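Nsp9 (Porcine coronavirus HKU15, PDB 5YM6) probably binds single-stranded nucleic acid as part of coronavirus replication, with dimerization raising its affinity. Local coordinates at residues A12-Q17 / K37-I42; K27-T32 / G100-T105. One frame throughout, in Å; residues are numbered along the deposited sequence.

Contact 1: residues A12-Q17 / K37-I42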
loop_
_atom_site.group_PDB
_atom_site.type_symbol
_atom_site.label_atom_id
_atom_site.label_comp_id
_atom_site.label_asym_id
_atom_site.label_seq_id
_atom_site.Cartn_x
_atom_site.Cartn_y
_atom_site.Cartn_z
ATOM N N ALA B 12 -7.303 -0.139 -15.635
ATOM C CA ALA B 12 -7.850 0.031 -16.974
ATOM C C ALA B 12 -6.710 0.289 -17.951
ATOM O O ALA B 12 -5.630 -0.237 -17.778
ATOM C CB ALA B 12 -8.860 1.159 -16.996
ATOM N N GLN B 13 -6.940 1.088 -18.985
ATOM C CA GLN B 13 -5.887 1.322 -19.960
ATOM C C GLN B 13 -5.704 2.799 -20.233
ATOM O O GLN B 13 -6.659 3.557 -20.238
ATOM C CB GLN B 13 -6.190 0.593 -21.272
ATOM C CG GLN B 13 -6.147 -0.934 -21.146
ATOM C CD GLN B 13 -6.715 -1.652 -22.364
ATOM O OE1 GLN B 13 -7.931 -1.645 -22.599
ATOM N NE2 GLN B 13 -5.838 -2.301 -23.132
ATOM N N ASN B 14 -4.469 3.202 -20.478
ATOM C CA ASN B 14 -4.200 4.570 -20.902
ATOM C C ASN B 14 -3.237 4.553 -22.087
ATOM O O ASN B 14 -2.693 3.510 -22.445
ATOM C CB ASN B 14 -3.608 5.411 -19.745
ATOM C CG ASN B 14 -4.662 5.907 -18.747
ATOM O OD1 ASN B 14 -5.322 5.127 -18.078
ATOM N ND2 ASN B 14 -4.780 7.228 -18.621
ATOM N N THR B 15 -3.023 5.716 -22.682
ATOM C CA THR B 15 -2.045 5.855 -23.743
ATOM C C THR B 15 -0.821 6.550 -23.177
ATOM O O THR B 15 -0.937 7.598 -22.538
ATOM C CB THR B 15 -2.617 6.648 -24.919
ATOM O OG1 THR B 15 -3.759 5.948 -25.435
ATOM C CG2 THR B 15 -1.568 6.811 -26.025
ATOM N N ALA B 16 0.344 5.951 -23.391
ATOM C CA ALA B 16 1.595 6.523 -22.939
ATOM C C ALA B 16 2.441 6.919 -24.142
ATOM O O ALA B 16 2.213 6.461 -25.267
ATOM C CB ALA B 16 2.346 5.528 -22.050
ATOM N N GLN B 17 3.429 7.766 -23.886
ATOM C CA GLN B 17 4.290 8.309 -24.918
ATOM C C GLN B 17 5.727 8.001 -24.524
ATOM O O GLN B 17 6.088 8.164 -23.351
ATOM C CB GLN B 17 4.070 9.826 -25.053
ATOM C CG GLN B 17 2.648 10.248 -25.457
ATOM C CD GLN B 17 1.616 10.185 -24.324
ATOM O OE1 GLN B 17 1.843 10.678 -23.202
ATOM N NE2 GLN B 17 0.465 9.593 -24.623
ATOM N N LYS B 37 -11.022 9.002 -8.067
ATOM C CA LYS B 37 -9.900 8.155 -8.468
ATOM C C LYS B 37 -8.665 8.976 -8.815
ATOM O O LYS B 37 -8.762 10.141 -9.221
ATOM C CB LYS B 37 -10.288 7.259 -9.659
ATOM C CG LYS B 37 -10.462 7.970 -10.976
ATOM C CD LYS B 37 -10.658 6.953 -12.111
ATOM C CE LYS B 37 -10.404 7.590 -13.472
ATOM N NZ LYS B 37 -11.462 8.585 -13.849
ATOM N N ILE B 38 -7.491 8.362 -8.660
ATOM C CA ILE B 38 -6.242 9.023 -9.019
ATOM C C ILE B 38 -5.340 8.021 -9.754
ATOM O O ILE B 38 -5.216 6.876 -9.338
ATOM C CB ILE B 38 -5.515 9.606 -7.772
ATOM C CG1 ILE B 38 -4.132 10.146 -8.152
ATOM C CG2 ILE B 38 -5.414 8.574 -6.679
ATOM C CD1 ILE B 38 -3.502 11.064 -7.083
ATOM N N LEU B 39 -4.751 8.439 -10.867
ATOM C CA LEU B 39 -3.829 7.558 -11.588
ATOM C C LEU B 39 -2.507 7.480 -10.832
ATOM O O LEU B 39 -1.850 8.494 -10.629
ATOM C CB LEU B 39 -3.603 8.056 -13.014
ATOM C CG LEU B 39 -2.571 7.252 -13.812
ATOM C CD1 LEU B 39 -3.092 5.851 -13.966
ATOM C CD2 LEU B 39 -2.283 7.904 -15.156
ATOM N N VAL B 40 -2.128 6.277 -10.420
ATOM C CA VAL B 40 -0.927 6.092 -9.593
ATOM C C VAL B 40 0.244 5.453 -10.332
ATOM O O VAL B 40 1.402 5.826 -10.116
ATOM C CB VAL B 40 -1.267 5.245 -8.352
ATOM C CG1 VAL B 40 0.010 4.875 -7.580
ATOM C CG2 VAL B 40 -2.240 6.021 -7.470
ATOM N N ALA B 41 -0.048 4.492 -11.204
ATOM C CA ALA B 41 1.012 3.765 -11.910
ATOM C C ALA B 41 0.547 3.177 -13.230
ATOM O O ALA B 41 -0.655 2.996 -13.456
ATOM C CB ALA B 41 1.568 2.648 -11.012
ATOM N N ILE B 42 1.508 2.859 -14.104
ATOM C CA ILE B 42 1.204 2.091 -15.302
ATOM C C ILE B 42 2.203 0.955 -15.421
ATOM O O ILE B 42 3.305 1.042 -14.869
ATOM C CB ILE B 42 1.246 2.954 -16.563
ATOM C CG1 ILE B 42 2.649 3.534 -16.774
ATOM C CG2 ILE B 42 0.196 4.068 -16.461
ATOM C CD1 ILE B 42 2.878 4.097 -18.157
#

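Contact 2: residues K27-T32 / G100-T105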
loop_
_atom_site.group_PDB
_atom_site.type_symbol
_atom_site.label_atom_id
_atom_site.label_comp_id
_atom_site.label_asym_id
_atom_site.label_seq_id
_atom_site.Cartn_x
_atom_site.Cartn_y
_atom_site.Cartn_z
ATOM N N LYS B 27 -1.341 -0.631 -19.307
ATOM C CA LYS B 27 -2.226 -0.972 -18.206
ATOM C C LYS B 27 -2.099 0.079 -17.118
ATOM O O LYS B 27 -0.986 0.382 -16.680
ATOM C CB LYS B 27 -1.887 -2.346 -17.648
ATOM C CG LYS B 27 -2.687 -2.728 -16.424
ATOM C CD LYS B 27 -2.462 -4.198 -16.084
ATOM C CE LYS B 27 -3.401 -4.689 -15.004
ATOM N NZ LYS B 27 -3.038 -6.083 -14.617
ATOM N N SER B 28 -3.222 0.640 -16.683
ATOM C CA SER B 28 -3.176 1.710 -15.689
ATOM C C SER B 28 -3.736 1.280 -14.345
ATOM O O SER B 28 -4.709 0.533 -14.277
ATOM C CB SER B 28 -3.932 2.929 -16.206
ATOM O OG SER B 28 -5.244 2.548 -16.607
ATOM N N PHE B 29 -3.129 1.790 -13.273
ATOM C CA PHE B 29 -3.527 1.462 -11.905
ATOM C C PHE B 29 -4.060 2.711 -11.233
ATOM O O PHE B 29 -3.347 3.696 -11.081
ATOM C CB PHE B 29 -2.348 0.899 -11.107
ATOM C CG PHE B 29 -1.859 -0.431 -11.614
ATOM C CD1 PHE B 29 -1.095 -0.513 -12.773
ATOM C CD2 PHE B 29 -2.182 -1.595 -10.951
ATOM C CE1 PHE B 29 -0.656 -1.734 -13.241
ATOM C CE2 PHE B 29 -1.740 -2.822 -11.425
ATOM C CZ PHE B 29 -0.987 -2.885 -12.560
ATOM N N TYR B 30 -5.328 2.667 -10.850
ATOM C CA TYR B 30 -5.952 3.786 -10.170
ATOM C C TYR B 30 -6.186 3.437 -8.705
ATOM O O TYR B 30 -6.539 2.314 -8.389
ATOM C CB TYR B 30 -7.288 4.148 -10.823
ATOM C CG TYR B 30 -7.176 4.764 -12.198
ATOM C CD1 TYR B 30 -7.175 3.976 -13.339
ATOM C CD2 TYR B 30 -7.098 6.139 -12.343
ATOM C CE1 TYR B 30 -7.079 4.543 -14.591
ATOM C CE2 TYR B 30 -7.007 6.720 -13.589
ATOM C CZ TYR B 30 -7.003 5.913 -14.709
ATOM O OH TYR B 30 -6.909 6.492 -15.942
ATOM N N VAL B 31 -5.985 4.407 -7.823
ATOM C CA VAL B 31 -6.434 4.252 -6.448
ATOM C C VAL B 31 -7.717 5.055 -6.300
ATOM O O VAL B 31 -7.768 6.223 -6.677
ATOM C CB VAL B 31 -5.385 4.711 -5.425
ATOM C CG1 VAL B 31 -5.995 4.725 -4.017
ATOM C CG2 VAL B 31 -4.179 3.775 -5.463
ATOM N N THR B 32 -8.743 4.417 -5.753
ATOM C CA THR B 32 -10.004 5.088 -5.486
ATOM C C THR B 32 -10.189 5.300 -3.992
ATOM O O THR B 32 -9.794 4.458 -3.183
ATOM C CB THR B 32 -11.211 4.287 -6.005
ATOM O OG1 THR B 32 -11.335 3.073 -5.254
ATOM C CG2 THR B 32 -11.042 3.953 -7.469
ATOM N N GLY B 100 1.141 -3.414 -3.184
ATOM C CA GLY B 100 0.405 -4.488 -2.540
ATOM C C GLY B 100 -0.473 -5.238 -3.525
ATOM O O GLY B 100 -0.566 -6.470 -3.490
ATOM N N HIS B 101 -1.114 -4.490 -4.415
ATOM C CA HIS B 101 -2.029 -5.073 -5.382
ATOM C C HIS B 101 -1.276 -5.964 -6.359
ATOM O O HIS B 101 -1.687 -7.096 -6.621
ATOM C CB HIS B 101 -2.791 -3.966 -6.123
ATOM C CG HIS B 101 -3.844 -4.474 -7.059
ATOM N ND1 HIS B 101 -5.157 -4.658 -6.671
ATOM C CD2 HIS B 101 -3.787 -4.818 -8.365
ATOM C CE1 HIS B 101 -5.857 -5.100 -7.703
ATOM N NE2 HIS B 101 -5.047 -5.210 -8.740
ATOM N N ILE B 102 -0.150 -5.469 -6.867
ATOM C CA ILE B 102 0.653 -6.221 -7.817
ATOM C C ILE B 102 1.232 -7.475 -7.153
ATOM O O ILE B 102 1.338 -8.526 -7.780
ATOM C CB ILE B 102 1.771 -5.344 -8.408
ATOM C CG1 ILE B 102 1.149 -4.240 -9.275
ATOM C CG2 ILE B 102 2.745 -6.179 -9.221
ATOM C CD1 ILE B 102 2.146 -3.333 -9.934
ATOM N N SER B 103 1.562 -7.371 -5.868
ATOM C CA SER B 103 2.046 -8.537 -5.126
ATOM C C SER B 103 0.995 -9.654 -5.040
ATOM O O SER B 103 1.311 -10.817 -5.278
ATOM C CB SER B 103 2.494 -8.127 -3.724
ATOM O OG SER B 103 3.615 -7.261 -3.795
ATOM N N GLU B 104 -0.249 -9.315 -4.727
ATOM C CA GLU B 104 -1.285 -10.341 -4.614
ATOM C C GLU B 104 -1.750 -10.853 -5.982
ATOM O O GLU B 104 -2.343 -11.927 -6.088
ATOM C CB GLU B 104 -2.477 -9.821 -3.813
ATOM C CG GLU B 104 -3.438 -10.922 -3.381
ATOM C CD GLU B 104 -3.803 -10.828 -1.911
ATOM O OE1 GLU B 104 -3.515 -9.775 -1.301
ATOM O OE2 GLU B 104 -4.347 -11.818 -1.364
ATOM N N THR B 105 -1.473 -10.092 -7.030
ATOM C CA THR B 105 -1.729 -10.572 -8.381
ATOM C C THR B 105 -0.687 -11.625 -8.754
ATOM O O THR B 105 -1.017 -12.658 -9.337
ATOM C CB THR B 105 -1.713 -9.418 -9.414
ATOM O OG1 THR B 105 -2.905 -8.633 -9.278
ATOM C CG2 THR B 105 -1.656 -9.969 -10.836
#

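Contact 1: residues A12-Q17 / K37-I42
Ile42 lays the end of its side chain against the methyl of Ala16, its CD1 coming to 4.2 Å from Ala16 CB. CG1 sits between the backbone N and the carbonyl carbon (chi1 62°), and the extended second torsion carries CD1 out to strand 8-18. A second touch lies nearer the start of that strand: Leu39 places its CD2 methyl over the face of the Asn14 carboxamide, 4.3 Å from ND2 and almost directly above it. The amide N-H bonds run in the plane, across the direction of the methyl, and remain available to other partners. ND2 gives a hydrogen bond to Thr53 O on strand 49-55, and OD1 accepts from the hydroxyls of Ser28 and Tyr30 on strand 23-33.

The two strands share no backbone hydrogen bond, since strand 23-33 runs between them and pairs with both. Their nearest CA atoms, those of Asn14 and Ile42, are 8.2 Å apart, and side chains from one side of the coiled sheet meet across the strand in the middle. A classic beta bulge, with Val40 and Ala41 both opposite Phe29, explains why Leu39 and Ile42, three residues apart, can both point at strand 8-18; a regular strand would turn them to opposite faces. Strand 49-55 closes over the same patch, Leu49 touching Ala16 and Ile42, and Val52 touching Asn14 and Leu39. This is interior packing of the small beta barrel of the nsp9 family.

Chemically the contact is apolar but for one amide, whose oxygen and nitrogen are held by different partners; these bonds fix which way the amide is flipped, leaving its flat face to meet the leucine.

Contact 2: residues K27-T32 / G100-T105
The Phe29 ring meets His101 at its edge, where His101 CD2 lies near the phenyl plane, 4.2 Å from Phe29 CE2. Ile102 comes to the same end of the ring obliquely, its CG1 3.9 Å from Phe29 CE2 and its CD1 4.1 Å from Phe29 CZ. The imidazole is itself met obliquely, and the pair forms no stack. His101 CG lies anti to the backbone N (chi1 -175°), which brings CD2 of the imidazole to Phe29, whereas the isoleucine side chain crosses the phenyl at about a right angle. Val98, a turn earlier on the helix, and Thr11 and Thr43 on the flanking strands also touch Phe29.

Helix 92-105 is thus seated on the barrel by strand 23-33. In coronavirus nsp9 this helix carries a GxxxG motif, here ending at Gly100, and commonly serves in dimerization; Ile102 also packs on Leu6 of the second subunit, and Ser103 OG bonds to Arg7 O of that subunit.

No hydrogen bond joins 27-32 to 100-105; the contact rests on burial of apolar surface and close packing of Phe29 against Ile102 and the imidazole CD2. Lys27 NZ, 6.3 Å from His101 NE2, would slightly disfavour a protonated imidazole.

Overall arrangement
From the N terminus the chain runs through strand 8-18, turns into strand 23-33, and turns again into strand 36-44. Contact 1 closes this short excursion, joining the first and third strands across the second. Contact 2 starts on that middle strand and closes a much longer loop, which takes in strands 36-44 to 82-86 before helix 92-105 returns. The segments alternate along the chain, so the two closures cross rather than nest. Their centres are 11 Å apart, linked by backbone bonds from Ser28 N to Ala12 O and from Phe29 N to Ala41 O. Contact 1 draws the curved sheet together; contact 2 fastens the C-terminal helix to it.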